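Local coordinates for protein endo-1,4-beta-xylanase (Bacteroides thetaiotaomicron VPI-5482, PDB 3KST) that probably hydrolyses glycosidic bonds in xylan as a calcium-binding member of glycoside hydrolase family 43, at residues A[22-27]-A[36-41]; A[50-55]-A[62-67]. One frame throughout, in Å; residues are numbered along the deposited sequence.

Contact 1: residues A[22-27]-A[36-41]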
ATOM      1  N   LEU A  22     -13.887  -2.652   7.680  1.00 13.40           N
ATOM      2  CA  LEU A  22     -12.588  -3.353   7.692  1.00 12.91           C
ATOM      3  C   LEU A  22     -11.663  -2.311   8.357  1.00 12.27           C
ATOM      4  O   LEU A  22     -11.210  -1.359   7.697  1.00 12.68           O
ATOM      5  CB  LEU A  22     -12.160  -3.762   6.288  1.00 13.63           C
ATOM      6  CG  LEU A  22     -10.791  -4.439   6.263  1.00 13.60           C
ATOM      7  CD1 LEU A  22     -10.719  -5.603   7.266  1.00 13.46           C
ATOM      8  CD2 LEU A  22     -10.439  -4.894   4.868  1.00 14.69           C
ATOM      9  N   PRO A  23     -11.371  -2.490   9.663  1.00 11.52           N
ATOM     10  CA  PRO A  23     -10.790  -1.421  10.443  1.00 10.69           C
ATOM     11  C   PRO A  23      -9.282  -1.203  10.306  1.00  9.44           C
ATOM     12  O   PRO A  23      -8.552  -1.238  11.308  1.00  8.98           O
ATOM     13  CB  PRO A  23     -11.210  -1.812  11.863  1.00 10.70           C
ATOM     14  CG  PRO A  23     -11.104  -3.271  11.856  1.00 11.29           C
ATOM     15  CD  PRO A  23     -11.567  -3.706  10.504  1.00 11.47           C
ATOM     16  N   ILE A  24      -8.833  -0.931   9.088  1.00  8.73           N
ATOM     17  CA  ILE A  24      -7.400  -0.629   8.811  1.00  8.92           C
ATOM     18  C   ILE A  24      -7.270   0.588   7.891  1.00  9.39           C
ATOM     19  O   ILE A  24      -8.206   0.929   7.142  1.00  8.42           O
ATOM     20  CB  ILE A  24      -6.643  -1.816   8.139  1.00  9.55           C
ATOM     21  CG1 ILE A  24      -7.312  -2.236   6.800  1.00  9.66           C
ATOM     22  CG2 ILE A  24      -6.572  -3.025   9.092  1.00  8.79           C
ATOM     23  CD1 ILE A  24      -6.672  -3.420   6.076  1.00 10.39           C
ATOM     24  N   ALA A  25      -6.100   1.224   7.970  1.00  8.98           N
ATOM     25  CA  ALA A  25      -5.690   2.281   7.052  1.00  8.80           C
ATOM     26  C   ALA A  25      -4.576   1.688   6.165  1.00  9.55           C
ATOM     27  O   ALA A  25      -4.085   0.576   6.399  1.00  9.56           O
ATOM     28  CB  ALA A  25      -5.189   3.508   7.814  1.00 10.09           C
ATOM     29  N   ASP A  26      -4.196   2.447   5.151  1.00  8.68           N
ATOM     30  CA  ASP A  26      -3.098   2.109   4.228  1.00  8.20           C
ATOM     31  C   ASP A  26      -3.156   0.648   3.736  1.00  8.28           C
ATOM     32  O   ASP A  26      -2.124  -0.071   3.783  1.00  8.44           O
ATOM     33  CB  ASP A  26      -1.782   2.376   4.982  1.00  8.06           C
ATOM     34  CG  ASP A  26      -1.711   3.777   5.615  1.00  8.46           C
ATOM     35  OD1 ASP A  26      -2.238   4.775   5.030  1.00  5.28           O
ATOM     36  OD2 ASP A  26      -1.084   3.902   6.693  1.00  8.86           O
ATOM     37  N   PRO A  27      -4.367   0.173   3.341  1.00  7.35           N
ATOM     38  CA  PRO A  27      -4.540  -1.228   3.020  1.00  7.67           C
ATOM     39  C   PRO A  27      -3.772  -1.809   1.834  1.00  7.78           C
ATOM     40  O   PRO A  27      -3.458  -1.113   0.851  1.00  7.18           O
ATOM     41  CB  PRO A  27      -6.071  -1.330   2.782  1.00  7.13           C
ATOM     42  CG  PRO A  27      -6.379  -0.026   2.167  1.00  6.76           C
ATOM     43  CD  PRO A  27      -5.638   0.889   3.098  1.00  6.79           C
ATOM     44  N   TYR A  36      -8.091 -14.138  -0.368  1.00 15.60           N
ATOM     45  CA  TYR A  36      -7.649 -12.736  -0.211  1.00 13.64           C
ATOM     46  C   TYR A  36      -7.110 -12.522   1.181  1.00 12.76           C
ATOM     47  O   TYR A  36      -7.707 -12.995   2.130  1.00 11.81           O
ATOM     48  CB  TYR A  36      -8.796 -11.767  -0.468  1.00 14.00           C
ATOM     49  CG  TYR A  36      -9.368 -11.937  -1.857  1.00 11.81           C
ATOM     50  CD1 TYR A  36      -8.700 -11.443  -2.982  1.00 14.25           C
ATOM     51  CD2 TYR A  36     -10.587 -12.595  -2.060  1.00 14.24           C
ATOM     52  CE1 TYR A  36      -9.227 -11.586  -4.263  1.00 15.09           C
ATOM     53  CE2 TYR A  36     -11.116 -12.760  -3.363  1.00 15.06           C
ATOM     54  CZ  TYR A  36     -10.425 -12.262  -4.449  1.00 15.23           C
ATOM     55  OH  TYR A  36     -10.950 -12.398  -5.709  1.00 18.42           O
ATOM     56  N   TYR A  37      -5.990 -11.805   1.297  1.00 11.94           N
ATOM     57  CA  TYR A  37      -5.360 -11.499   2.586  1.00 12.37           C
ATOM     58  C   TYR A  37      -5.106 -10.009   2.660  1.00 12.03           C
ATOM     59  O   TYR A  37      -4.409  -9.471   1.791  1.00 12.17           O
ATOM     60  CB  TYR A  37      -4.045 -12.256   2.765  1.00 12.31           C
ATOM     61  CG  TYR A  37      -4.199 -13.751   2.749  1.00 12.69           C
ATOM     62  CD1 TYR A  37      -4.481 -14.446   3.924  1.00 14.38           C
ATOM     63  CD2 TYR A  37      -4.077 -14.469   1.572  1.00 15.33           C
ATOM     64  CE1 TYR A  37      -4.629 -15.840   3.937  1.00 14.74           C
ATOM     65  CE2 TYR A  37      -4.222 -15.867   1.564  1.00 14.81           C
ATOM     66  CZ  TYR A  37      -4.499 -16.543   2.741  1.00 15.97           C
ATOM     67  OH  TYR A  37      -4.641 -17.921   2.741  1.00 18.93           O
ATOM     68  N   ALA A  38      -5.683  -9.346   3.662  1.00 12.60           N
ATOM     69  CA  ALA A  38      -5.558  -7.896   3.837  1.00 11.94           C
ATOM     70  C   ALA A  38      -4.687  -7.578   5.016  1.00 11.49           C
ATOM     71  O   ALA A  38      -4.808  -8.208   6.052  1.00 10.43           O
ATOM     72  CB  ALA A  38      -6.913  -7.242   4.055  1.00 12.48           C
ATOM     73  N   TYR A  39      -3.811  -6.590   4.828  1.00 11.15           N
ATOM     74  CA  TYR A  39      -2.923  -6.068   5.882  1.00 11.39           C
ATOM     75  C   TYR A  39      -2.953  -4.561   5.789  1.00 10.36           C
ATOM     76  O   TYR A  39      -2.897  -4.026   4.678  1.00 10.82           O
ATOM     77  CB  TYR A  39      -1.491  -6.525   5.663  1.00 11.80           C
ATOM     78  CG  TYR A  39      -1.370  -7.999   5.356  1.00 11.86           C
ATOM     79  CD1 TYR A  39      -1.525  -8.460   4.042  1.00 13.09           C
ATOM     80  CD2 TYR A  39      -1.132  -8.930   6.372  1.00 12.50           C
ATOM     81  CE1 TYR A  39      -1.454  -9.817   3.739  1.00 14.50           C
ATOM     82  CE2 TYR A  39      -1.044 -10.280   6.083  1.00 12.60           C
ATOM     83  CZ  TYR A  39      -1.195 -10.719   4.751  1.00 13.95           C
ATOM     84  OH  TYR A  39      -1.093 -12.053   4.440  1.00 12.99           O
ATOM     85  N   GLY A  40      -3.053  -3.884   6.928  1.00 10.77           N
ATOM     86  CA  GLY A  40      -3.014  -2.416   6.963  1.00 10.76           C
ATOM     87  C   GLY A  40      -2.488  -1.846   8.274  1.00 10.90           C
ATOM     88  O   GLY A  40      -2.072  -2.586   9.178  1.00  9.44           O
ATOM     89  N   THR A  41      -2.528  -0.521   8.360  1.00 10.37           N
ATOM     90  CA  THR A  41      -2.164   0.235   9.545  1.00 11.78           C
ATOM     91  C   THR A  41      -3.290   0.163  10.554  1.00 11.76           C
ATOM     92  O   THR A  41      -4.401   0.561  10.245  1.00 12.65           O
ATOM     93  CB  THR A  41      -1.935   1.707   9.186  1.00 12.16           C
ATOM     94  OG1 THR A  41      -0.855   1.761   8.273  1.00 14.47           O
ATOM     95  CG2 THR A  41      -1.633   2.593  10.441  1.00 13.32           C
TER

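Contact 2: residues A[50-55]-A[62-67]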
ATOM      1  N   PHE A  50       0.974  -5.587  13.009  1.00 10.18           N
ATOM      2  CA  PHE A  50      -0.017  -5.704  11.941  1.00 10.15           C
ATOM      3  C   PHE A  50      -0.893  -6.912  12.123  1.00 10.68           C
ATOM      4  O   PHE A  50      -0.412  -7.986  12.537  1.00 12.28           O
ATOM      5  CB  PHE A  50       0.614  -5.739  10.532  1.00  9.50           C
ATOM      6  CG  PHE A  50       1.563  -4.606  10.278  1.00  8.21           C
ATOM      7  CD1 PHE A  50       1.095  -3.295  10.164  1.00  8.12           C
ATOM      8  CD2 PHE A  50       2.933  -4.832  10.206  1.00  9.49           C
ATOM      9  CE1 PHE A  50       1.948  -2.234   9.978  1.00  9.87           C
ATOM     10  CE2 PHE A  50       3.807  -3.766  10.010  1.00  7.88           C
ATOM     11  CZ  PHE A  50       3.302  -2.460   9.879  1.00  9.70           C
ATOM     12  N   ALA A  51      -2.172  -6.723  11.812  1.00 10.69           N
ATOM     13  CA  ALA A  51      -3.129  -7.822  11.766  1.00  9.99           C
ATOM     14  C   ALA A  51      -3.136  -8.392  10.359  1.00 10.57           C
ATOM     15  O   ALA A  51      -2.607  -7.794   9.414  1.00 10.86           O
ATOM     16  CB  ALA A  51      -4.543  -7.325  12.128  1.00  9.89           C
ATOM     17  N   CYS A  52      -3.753  -9.562  10.241  1.00 11.25           N
ATOM     18  CA  CYS A  52      -4.030 -10.234   8.972  1.00 11.20           C
ATOM     19  C   CYS A  52      -5.531 -10.512   8.941  1.00 10.60           C
ATOM     20  O   CYS A  52      -6.058 -11.031   9.902  1.00 10.71           O
ATOM     21  CB  CYS A  52      -3.300 -11.567   8.831  1.00 11.52           C
ATOM     22  SG  CYS A  52      -3.760 -12.451   7.319  1.00 13.82           S
ATOM     23  N   PHE A  53      -6.193 -10.117   7.864  1.00 11.06           N
ATOM     24  CA  PHE A  53      -7.610 -10.470   7.626  1.00 11.31           C
ATOM     25  C   PHE A  53      -7.664 -11.305   6.360  1.00 12.01           C
ATOM     26  O   PHE A  53      -6.908 -11.028   5.426  1.00 13.15           O
ATOM     27  CB  PHE A  53      -8.471  -9.221   7.431  1.00 11.09           C
ATOM     28  CG  PHE A  53      -8.445  -8.280   8.591  1.00 10.97           C
ATOM     29  CD1 PHE A  53      -7.439  -7.327   8.687  1.00  9.87           C
ATOM     30  CD2 PHE A  53      -9.431  -8.321   9.574  1.00 10.34           C
ATOM     31  CE1 PHE A  53      -7.398  -6.421   9.772  1.00 11.83           C
ATOM     32  CE2 PHE A  53      -9.418  -7.440  10.656  1.00 11.30           C
ATOM     33  CZ  PHE A  53      -8.386  -6.470  10.762  1.00 10.79           C
ATOM     34  N   SER A  54      -8.538 -12.323   6.306  1.00 12.43           N
ATOM     35  CA  SER A  54      -8.741 -13.088   5.075  1.00 12.68           C
ATOM     36  C   SER A  54     -10.212 -13.074   4.642  1.00 12.28           C
ATOM     37  O   SER A  54     -11.109 -12.862   5.453  1.00 12.69           O
ATOM     38  CB  SER A  54      -8.245 -14.537   5.183  1.00 12.07           C
ATOM     39  OG  SER A  54      -9.113 -15.341   5.953  1.00 13.87           O
ATOM     40  N   SER A  55     -10.422 -13.361   3.364  1.00 12.36           N
ATOM     41  CA  SER A  55     -11.749 -13.349   2.722  1.00 12.08           C
ATOM     42  C   SER A  55     -11.814 -14.217   1.470  1.00 12.38           C
ATOM     43  O   SER A  55     -10.812 -14.344   0.744  1.00 12.56           O
ATOM     44  CB  SER A  55     -12.117 -11.918   2.335  1.00 12.61           C
ATOM     45  OG  SER A  55     -13.351 -11.824   1.611  1.00 12.07           O
ATOM     46  N   LYS A  62     -12.486 -12.314   7.772  1.00 15.52           N
ATOM     47  CA  LYS A  62     -12.289 -12.916   9.097  1.00 16.18           C
ATOM     48  C   LYS A  62     -10.853 -12.591   9.538  1.00 15.87           C
ATOM     49  O   LYS A  62      -9.941 -12.553   8.694  1.00 16.61           O
ATOM     50  CB  LYS A  62     -12.571 -14.424   9.124  1.00 17.14           C
ATOM     51  CG  LYS A  62     -11.386 -15.393   9.112  1.00 19.25           C
ATOM     52  CD  LYS A  62     -11.836 -16.855   9.123  1.00 19.37           C
ATOM     53  CE  LYS A  62     -10.786 -17.739   9.774  1.00 20.52           C
ATOM     54  NZ  LYS A  62     -11.101 -19.199   9.676  1.00 25.39           N
ATOM     55  N   ARG A  63     -10.668 -12.393  10.841  1.00 15.52           N
ATOM     56  CA  ARG A  63      -9.327 -12.173  11.399  1.00 15.16           C
ATOM     57  C   ARG A  63      -8.542 -13.466  11.427  1.00 15.65           C
ATOM     58  O   ARG A  63      -9.071 -14.524  11.795  1.00 15.61           O
ATOM     59  CB  ARG A  63      -9.379 -11.616  12.803  1.00 15.24           C
ATOM     60  CG  ARG A  63      -9.728 -10.173  12.846  1.00 13.87           C
ATOM     61  CD  ARG A  63      -9.745  -9.714  14.278  1.00 11.11           C
ATOM     62  NE  ARG A  63      -9.930  -8.278  14.374  1.00 12.18           N
ATOM     63  CZ  ARG A  63      -8.976  -7.365  14.156  1.00  9.71           C
ATOM     64  NH1 ARG A  63      -7.734  -7.723  13.771  1.00 11.19           N
ATOM     65  NH2 ARG A  63      -9.268  -6.085  14.316  1.00 13.37           N
ATOM     66  N   GLU A  64      -7.291 -13.380  10.996  1.00 15.77           N
ATOM     67  CA  GLU A  64      -6.387 -14.522  11.046  1.00 16.41           C
ATOM     68  C   GLU A  64      -5.430 -14.461  12.230  1.00 16.67           C
ATOM     69  O   GLU A  64      -4.868 -15.498  12.610  1.00 17.48           O
ATOM     70  CB  GLU A  64      -5.628 -14.653   9.730  1.00 16.59           C
ATOM     71  CG  GLU A  64      -6.510 -15.036   8.555  1.00 17.22           C
ATOM     72  CD  GLU A  64      -7.087 -16.433   8.623  1.00 18.99           C
ATOM     73  OE1 GLU A  64      -6.605 -17.285   9.396  1.00 20.31           O
ATOM     74  OE2 GLU A  64      -8.050 -16.680   7.881  1.00 17.98           O
ATOM     75  N   GLY A  65      -5.288 -13.297  12.854  1.00 15.73           N
ATOM     76  CA  GLY A  65      -4.369 -13.125  13.955  1.00 15.26           C
ATOM     77  C   GLY A  65      -3.470 -11.923  13.765  1.00 14.49           C
ATOM     78  O   GLY A  65      -3.730 -11.031  12.929  1.00 13.91           O
ATOM     79  N   GLN A  66      -2.403 -11.909  14.553  1.00 14.63           N
ATOM     80  CA  GLN A  66      -1.426 -10.816  14.523  1.00 13.71           C
ATOM     81  C   GLN A  66      -0.259 -11.231  13.626  1.00 13.29           C
ATOM     82  O   GLN A  66       0.637 -11.945  14.083  1.00 14.13           O
ATOM     83  CB  GLN A  66      -0.943 -10.557  15.931  1.00 14.34           C
ATOM     84  CG  GLN A  66      -0.002  -9.369  16.087  1.00 13.77           C
ATOM     85  CD  GLN A  66      -0.658  -8.049  16.505  1.00 13.14           C
ATOM     86  OE1 GLN A  66      -1.821  -7.991  16.924  1.00 12.02           O
ATOM     87  NE2 GLN A  66       0.135  -6.984  16.462  1.00 10.61           N
ATOM     88  N   ALA A  67      -0.285 -10.784  12.367  1.00 11.85           N
ATOM     89  CA  ALA A  67       0.761 -11.047  11.363  1.00 11.15           C
ATOM     90  C   ALA A  67       2.160 -10.705  11.878  1.00 11.00           C
ATOM     91  O   ALA A  67       3.105 -11.492  11.686  1.00 11.77           O
ATOM     92  CB  ALA A  67       0.491 -10.266  10.054  1.00 10.52           C
TER

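Contact 1: residues A[22-27]-A[36-41]
T41 OG1 is held by two groups. It donates to D26 OD2 at 2.7 Å and accepts from the backbone N of A81. The contact joins the lead-in to the inner strand 27-32 of a blade to strand 35-41, in the five-bladed beta-propeller characteristic of glycoside hydrolase family 43. D26 is the predicted proton acceptor of the active site. The nearest atoms of its side chain and the bound calcium ion are about 6 Å apart, and E83 and H251 are ligands of that ion. The hydroxyl of T41 meets OD2 on the anti side of the carboxylate, 20° out of its plane. A second link fixes the aspartate at its backbone, where D26 N bonds to H267 ND1. Just before it, A25 and T41 form an antiparallel hydrogen-bonded pair. A25 N reaches T41 O at 2.9 Å in a nearly straight bond. T41 N returns to A25 O at 2.7 Å. G40, just before T41, comes so close that a CB would clash with A25 O and I24 CB. I24 CG1 stands between the backbone N and the carbonyl carbon (chi1 58°), which directs CD1 onto the backbone of strand 35-41, 3.7 Å from G40 N. F53 of the next strand packs against both L22 and I24. A38 CB is 4.3 Å from both L22 CD2 and I24 CD1.

Contact 2: residues A[50-55]-A[62-67]
Strands 50-55 and 62-66 run antiparallel, 146° between their directions, and S54 and K62 exchange two backbone hydrogen bonds. Each of these, S54 N to K62 O and K62 N to S54 O, is 2.8 Å long. On the S54 side of the sheet, S54 OG donates to E64 OE2 at 2.6 Å. The carboxylate receives it on the anti lone pair. E64 reaches back to the serine because its chain bends at chi2 (-68°). C52 SG lies against the root of the same chain, 3.8 Å from E64 CB. The two strands form a beta hairpin in a propeller blade, and a beta bulge interrupts the second. E64 and G65 together face C52: E64 N bonds to C52 O, and C52 N bonds to G65 O. A CB on G65 would be jammed against the carbonyl O of E64. On the other face, the side chains of F53 and R63 lie alongside and point the same way. F53 CE2 sits 3.5 Å above the centre of one guanidinium face, with ring and guanidinium planes 46° apart. A51 CB touches the guanidinium edge, 3.6 Å from R63 NH1. R63 NE makes a salt bridge to E18, and NH2 bonds to G43 O. An alanine in place of R63 is likely to uncover this side of the F53 ring and leave the E18 carboxylate without its charged mate.

Overall arrangement
From the N terminus, the chain first passes through the loop 22-27. Contact 1 closes when the chain turns back at the 27-32/35-41 hairpin and strand 35-41 comes beside that loop. Contact 2 then opens at strand 50-55 and closes after a short turn, with segment 62-67. The two loops follow in series and neither encloses the other. Strands 35-41 and 49-55 are neighbours in one sheet, so the contacts share a border: A38 N lies 2.7 Å from F53 O, a probable hydrogen bond. The centres are 9 Å apart. Contact 1 lies toward the calcium site. Contact 2 lies farther out, on the outer two strands, and strand 35-41 joins the two contacts.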